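Local coordinates for protein tRNA threonylcarbamoyladenosine dehydratase (Escherichia coli, PDB 4D79) that catalyses the ATP-dependent dehydration of threonylcarbamoyladenosine at position 37 of tRNAs that read codons beginning with adenine, giving its cyclic form, at residues Val3-Ala8 with Ala24-Ala29; Asp168-Ile173 with Gly197-Asp202. All blocks are in the same frame, centred on the assembly; numbering follows the deposited sequence.

How the interactions relate
The two contacts follow one another along the chain, interaction 1 closing long before interaction 2 opens, so they neither nest nor cross. Starting from the N terminus, interaction 1 folds the leading residues 3-8 back on the end of helix 22-29, closing a loop made almost wholly of helix, just ahead of strand 32-36, the sheet's first strand in chain order. The chain then builds the parallel strands of the ATP-binding ThiF-family core. Interaction 2 lies at the edge formed by strand 164-168, where residues 168-173 leave that strand and, beyond helix 176-189, residues 197-202 lead into strand 202-206. The centres of interaction 1 and interaction 2 are about 34 Å apart, and the nearest atoms of interactions 1 and 2 about 15 Å.

Interaction 1 (Val3-Ala8 with Ala24-Ala29)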
loop_
_atom_site.group_PDB
_atom_site.type_symbol
_atom_site.label_atom_id
_atom_site.label_comp_id
_atom_site.label_asym_id
_atom_site.label_seq_id
_atom_site.Cartn_x
_atom_site.Cartn_y
_atom_site.Cartn_z
ATOM N N VAL B 3 -27.649 -2.871 -0.453
ATOM C CA VAL B 3 -27.356 -1.484 -0.135
ATOM C C VAL B 3 -27.838 -0.614 -1.290
ATOM O O VAL B 3 -27.528 -0.898 -2.455
ATOM C CB VAL B 3 -25.845 -1.317 0.145
ATOM C CG1 VAL B 3 -25.465 0.147 0.290
ATOM C CG2 VAL B 3 -25.489 -2.068 1.412
ATOM N N VAL B 4 -28.586 0.436 -0.972
ATOM C CA VAL B 4 -28.999 1.426 -1.960
ATOM C C VAL B 4 -27.868 2.461 -2.034
ATOM O O VAL B 4 -27.554 3.123 -1.045
ATOM C CB VAL B 4 -30.338 2.081 -1.575
ATOM C CG1 VAL B 4 -30.671 3.225 -2.557
ATOM C CG2 VAL B 4 -31.455 1.056 -1.571
ATOM N N ILE B 5 -27.280 2.632 -3.212
ATOM C CA ILE B 5 -26.124 3.522 -3.364
ATOM C C ILE B 5 -26.617 4.966 -3.416
ATOM O O ILE B 5 -27.478 5.308 -4.229
ATOM C CB ILE B 5 -25.313 3.139 -4.617
ATOM C CG1 ILE B 5 -24.590 1.834 -4.340
ATOM C CG2 ILE B 5 -24.287 4.242 -5.035
ATOM C CD1 ILE B 5 -23.929 1.188 -5.520
ATOM N N SER B 6 -26.164 5.780 -2.462
ATOM C CA SER B 6 -26.538 7.186 -2.365
ATOM C C SER B 6 -25.735 8.075 -3.332
ATOM O O SER B 6 -24.710 7.688 -3.915
ATOM C CB SER B 6 -26.343 7.701 -0.944
ATOM O OG SER B 6 -24.948 7.782 -0.640
ATOM N N ASP B 7 -26.192 9.319 -3.457
ATOM C CA ASP B 7 -25.423 10.279 -4.236
ATOM C C ASP B 7 -24.071 10.521 -3.594
ATOM O O ASP B 7 -23.070 10.624 -4.296
ATOM C CB ASP B 7 -26.179 11.605 -4.363
ATOM C CG ASP B 7 -27.328 11.551 -5.383
ATOM O OD1 ASP B 7 -27.381 10.643 -6.244
ATOM O OD2 ASP B 7 -28.167 12.469 -5.340
ATOM N N ALA B 8 -24.016 10.558 -2.261
ATOM C CA ALA B 8 -22.735 10.703 -1.567
ATOM C C ALA B 8 -21.793 9.534 -1.847
ATOM O O ALA B 8 -20.591 9.734 -2.040
ATOM C CB ALA B 8 -22.963 10.858 -0.072
ATOM N N ALA B 24 -20.053 -3.806 -10.861
ATOM C CA ALA B 24 -19.130 -4.027 -9.771
ATOM C C ALA B 24 -19.390 -3.070 -8.609
ATOM O O ALA B 24 -19.244 -3.457 -7.445
ATOM C CB ALA B 24 -17.705 -3.882 -10.284
ATOM N N LEU B 25 -19.691 -1.801 -8.889
ATOM C CA LEU B 25 -19.935 -0.880 -7.779
ATOM C C LEU B 25 -21.045 -1.414 -6.872
ATOM O O LEU B 25 -20.952 -1.342 -5.642
ATOM C CB LEU B 25 -20.288 0.512 -8.302
ATOM C CG LEU B 25 -20.382 1.606 -7.227
ATOM C CD1 LEU B 25 -18.991 2.028 -6.723
ATOM C CD2 LEU B 25 -21.146 2.841 -7.754
ATOM N N GLN B 26 -22.112 -1.907 -7.463
ATOM C CA GLN B 26 -23.208 -2.456 -6.671
ATOM C C GLN B 26 -22.809 -3.774 -6.011
ATOM O O GLN B 26 -23.170 -4.029 -4.856
ATOM C CB GLN B 26 -24.459 -2.635 -7.539
ATOM C CG GLN B 26 -25.642 -3.144 -6.751
ATOM C CD GLN B 26 -26.215 -2.137 -5.799
ATOM O OE1 GLN B 26 -26.857 -1.155 -6.202
ATOM N NE2 GLN B 26 -25.914 -2.313 -4.535
ATOM N N LEU B 27 -22.056 -4.618 -6.721
ATOM C CA LEU B 27 -21.569 -5.862 -6.119
ATOM C C LEU B 27 -20.768 -5.574 -4.858
ATOM O O LEU B 27 -20.926 -6.256 -3.843
ATOM C CB LEU B 27 -20.698 -6.629 -7.121
ATOM C CG LEU B 27 -20.110 -7.967 -6.668
ATOM C CD1 LEU B 27 -21.220 -9.026 -6.518
ATOM C CD2 LEU B 27 -19.057 -8.418 -7.670
ATOM N N PHE B 28 -19.848 -4.596 -4.938
ATOM C CA PHE B 28 -19.045 -4.218 -3.790
ATOM C C PHE B 28 -19.914 -3.651 -2.669
ATOM O O PHE B 28 -19.706 -3.968 -1.479
ATOM C CB PHE B 28 -17.954 -3.200 -4.185
ATOM C CG PHE B 28 -16.958 -3.688 -5.236
ATOM C CD1 PHE B 28 -16.848 -5.023 -5.579
ATOM C CD2 PHE B 28 -16.107 -2.767 -5.882
ATOM C CE1 PHE B 28 -15.911 -5.437 -6.548
ATOM C CE2 PHE B 28 -15.183 -3.194 -6.839
ATOM C CZ PHE B 28 -15.093 -4.526 -7.166
ATOM N N ALA B 29 -20.874 -2.793 -3.012
ATOM C CA ALA B 29 -21.713 -2.199 -1.970
ATOM C C ALA B 29 -22.525 -3.265 -1.227
ATOM O O ALA B 29 -22.811 -3.122 -0.033
ATOM C CB ALA B 29 -22.639 -1.146 -2.573
HETATM O O HOH W 1 -28.233 1.054 -5.374
#
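Val3 lies beside the C-terminal turn of helix 22-29, with CA of Val3 6.0 Å from CA of Ala29. This is an N-terminal arm packed on the second of two successive helices that touch each other, 7-20 and 22-29: the arm leads into helix 7-20, whose start Ser6 caps, and helix 22-29 follows ahead of the first Rossmann-type strand. Ile5 carries most of the apolar contact. Its CD1 reaches over the helix between Leu25 and Ala29, 3.9 Å from Leu25 CD2 and 4.0 Å from Ala29 CB; Val3 CB adds a contact of 4.2 Å to Ala29 CB. The Gln26 chain leaves the helix with CG anti to N (chi1 -177°) and folds at chi2, which turns the amide back to the arm, OE1 3.8 Å from Ile5 CD1. There NE2 donates to Val3 O at 3.0 Å, in the plane of that carbonyl, and OE1 takes a bond from a water that accepts from Ile5 N. Cut back to alanine, this position would probably leave Val3 O without its donor and the bridging water without one of its partners. Asp30 receives Val3 N, fixing the arm beside the helix end, where Val3 CG2 lies 3.2 Å from Ala29 O.

Interaction 2 (Asp168-Ile173 with Gly197-Asp202); sequences DLAKTI and GKLGVD
Hydrogen bonds to the Asp168 carboxylate dominate this contact. CG stands anti to the backbone N (chi1 -173°), which carries the carboxylate across to the backbone of 199-201. OD2 takes Leu199 N on its syn side at 2.8 Å, in a fairly straight bond (164° at the hydrogen), and also accepts Ala170 N from above the carboxylate plane, closing an Asx turn. OD1 receives Val201 N at 3.3 Å, likewise from above the plane, and a weak bond from Gly200 N. Several N-H groups thus grip a buried acid, which would probably favour its charged form. A water donates to both Asp168 OD1 and Asp202 OD1.

Backbone pairing continues the grip: Leu169 N donates to Val201 O at 2.8 Å, and Asp168 faces Asp202 as an antiparallel non-hydrogen-bonded pair. Here strand 164-168, the edge strand, runs antiparallel to 202-206, which itself continues the parallel Rossmann-type sheet; helix 176-189 joins the two.

Apolar contacts lie alongside. Leu169 CG meets Leu199 CD1 at 3.9 Å, and Leu169 CB meets Val201 CB at 4.0 Å; Leu169 also packs on Ala178 and Leu185 of helix 176-189, and Val201 on Ile139 of helix 132-144.

Like charges come close at the exposed Lys171, whose side chain and that of Lys198 cross obliquely, Lys171 NZ coming within 3.9 Å of Lys198 NZ.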
loop_
_atom_site.group_PDB
_atom_site.type_symbol
_atom_site.label_atom_id
_atom_site.label_comp_id
_atom_site.label_asym_id
_atom_site.label_seq_id
_atom_site.Cartn_x
_atom_site.Cartn_y
_atom_site.Cartn_z
ATOM N N ASP B 168 -1.255 -20.953 -5.062
ATOM C CA ASP B 168 -1.806 -21.928 -4.140
ATOM C C ASP B 168 -0.870 -22.081 -2.953
ATOM O O ASP B 168 0.357 -22.102 -3.111
ATOM C CB ASP B 168 -1.988 -23.271 -4.814
ATOM C CG ASP B 168 -2.714 -24.261 -3.927
ATOM O OD1 ASP B 168 -3.970 -24.246 -3.942
ATOM O OD2 ASP B 168 -2.050 -25.039 -3.196
ATOM N N LEU B 169 -1.467 -22.200 -1.764
ATOM C CA LEU B 169 -0.699 -22.273 -0.519
ATOM C C LEU B 169 0.360 -23.356 -0.572
ATOM O O LEU B 169 1.425 -23.204 0.038
ATOM C CB LEU B 169 -1.648 -22.485 0.672
ATOM C CG LEU B 169 -1.002 -22.692 2.058
ATOM C CD1 LEU B 169 -0.126 -21.486 2.450
ATOM C CD2 LEU B 169 -2.106 -22.976 3.132
ATOM N N ALA B 170 0.111 -24.437 -1.317
ATOM C CA ALA B 170 1.092 -25.510 -1.441
ATOM C C ALA B 170 2.381 -25.085 -2.129
ATOM O O ALA B 170 3.396 -25.790 -1.983
ATOM C CB ALA B 170 0.528 -26.683 -2.229
ATOM N N LYS B 171 2.340 -24.023 -2.932
ATOM C CA LYS B 171 3.425 -23.657 -3.837
ATOM C C LYS B 171 4.162 -22.393 -3.412
ATOM O O LYS B 171 5.002 -21.891 -4.159
ATOM C CB LYS B 171 2.907 -23.532 -5.272
ATOM C CG LYS B 171 2.242 -24.826 -5.755
ATOM C CD LYS B 171 2.005 -24.887 -7.269
ATOM C CE LYS B 171 0.916 -23.968 -7.792
ATOM N NZ LYS B 171 0.756 -24.151 -9.275
ATOM N N THR B 172 3.908 -21.882 -2.222
ATOM C CA THR B 172 4.665 -20.740 -1.760
ATOM C C THR B 172 6.129 -21.121 -1.484
ATOM O O THR B 172 6.455 -22.266 -1.146
ATOM C CB THR B 172 4.021 -20.162 -0.502
ATOM O OG1 THR B 172 4.165 -21.080 0.575
ATOM C CG2 THR B 172 2.544 -19.862 -0.740
ATOM N N ILE B 173 7.019 -20.141 -1.646
ATOM C CA ILE B 173 8.429 -20.264 -1.306
ATOM C C ILE B 173 8.840 -19.119 -0.408
ATOM O O ILE B 173 8.162 -18.088 -0.326
ATOM C CB ILE B 173 9.360 -20.271 -2.532
ATOM C CG1 ILE B 173 9.151 -18.969 -3.344
ATOM C CG2 ILE B 173 9.112 -21.523 -3.369
ATOM C CD1 ILE B 173 10.306 -18.627 -4.269
ATOM N N GLY B 197 -1.247 -31.580 -6.451
ATOM C CA GLY B 197 -0.302 -30.952 -5.552
ATOM C C GLY B 197 -0.764 -29.622 -4.999
ATOM O O GLY B 197 0.063 -28.802 -4.608
ATOM N N LYS B 198 -2.069 -29.395 -4.928
ATOM C CA LYS B 198 -2.596 -28.112 -4.485
ATOM C C LYS B 198 -3.441 -28.352 -3.245
ATOM O O LYS B 198 -3.999 -29.440 -3.051
ATOM C CB LYS B 198 -3.409 -27.452 -5.582
ATOM C CG LYS B 198 -2.566 -26.997 -6.761
ATOM C CD LYS B 198 -3.377 -26.284 -7.847
ATOM C CE LYS B 198 -2.466 -25.751 -8.949
ATOM N NZ LYS B 198 -3.108 -24.733 -9.830
ATOM N N LEU B 199 -3.460 -27.354 -2.374
ATOM C CA LEU B 199 -4.330 -27.348 -1.212
ATOM C C LEU B 199 -5.683 -26.692 -1.470
ATOM O O LEU B 199 -6.585 -26.813 -0.629
ATOM C CB LEU B 199 -3.640 -26.625 -0.062
ATOM C CG LEU B 199 -2.492 -27.395 0.585
ATOM C CD1 LEU B 199 -1.623 -26.492 1.498
ATOM C CD2 LEU B 199 -3.013 -28.616 1.370
ATOM N N GLY B 200 -5.858 -26.022 -2.602
ATOM C CA GLY B 200 -7.094 -25.301 -2.847
ATOM C C GLY B 200 -7.251 -24.103 -1.941
ATOM O O GLY B 200 -8.360 -23.807 -1.495
ATOM N N VAL B 201 -6.156 -23.426 -1.623
ATOM C CA VAL B 201 -6.179 -22.218 -0.801
ATOM C C VAL B 201 -5.293 -21.169 -1.485
ATOM O O VAL B 201 -4.113 -21.422 -1.738
ATOM C CB VAL B 201 -5.681 -22.479 0.633
ATOM C CG1 VAL B 201 -5.696 -21.192 1.441
ATOM C CG2 VAL B 201 -6.522 -23.562 1.366
ATOM N N ASP B 202 -5.838 -19.982 -1.731
ATOM C CA ASP B 202 -5.112 -18.915 -2.422
ATOM C C ASP B 202 -4.288 -18.157 -1.398
ATOM O O ASP B 202 -4.815 -17.747 -0.362
ATOM C CB ASP B 202 -6.015 -17.898 -3.135
ATOM C CG ASP B 202 -6.826 -18.483 -4.271
ATOM O OD1 ASP B 202 -6.485 -19.575 -4.765
ATOM O OD2 ASP B 202 -7.820 -17.818 -4.703
HETATM O O HOH W 2 -5.413 -22.353 -5.152
#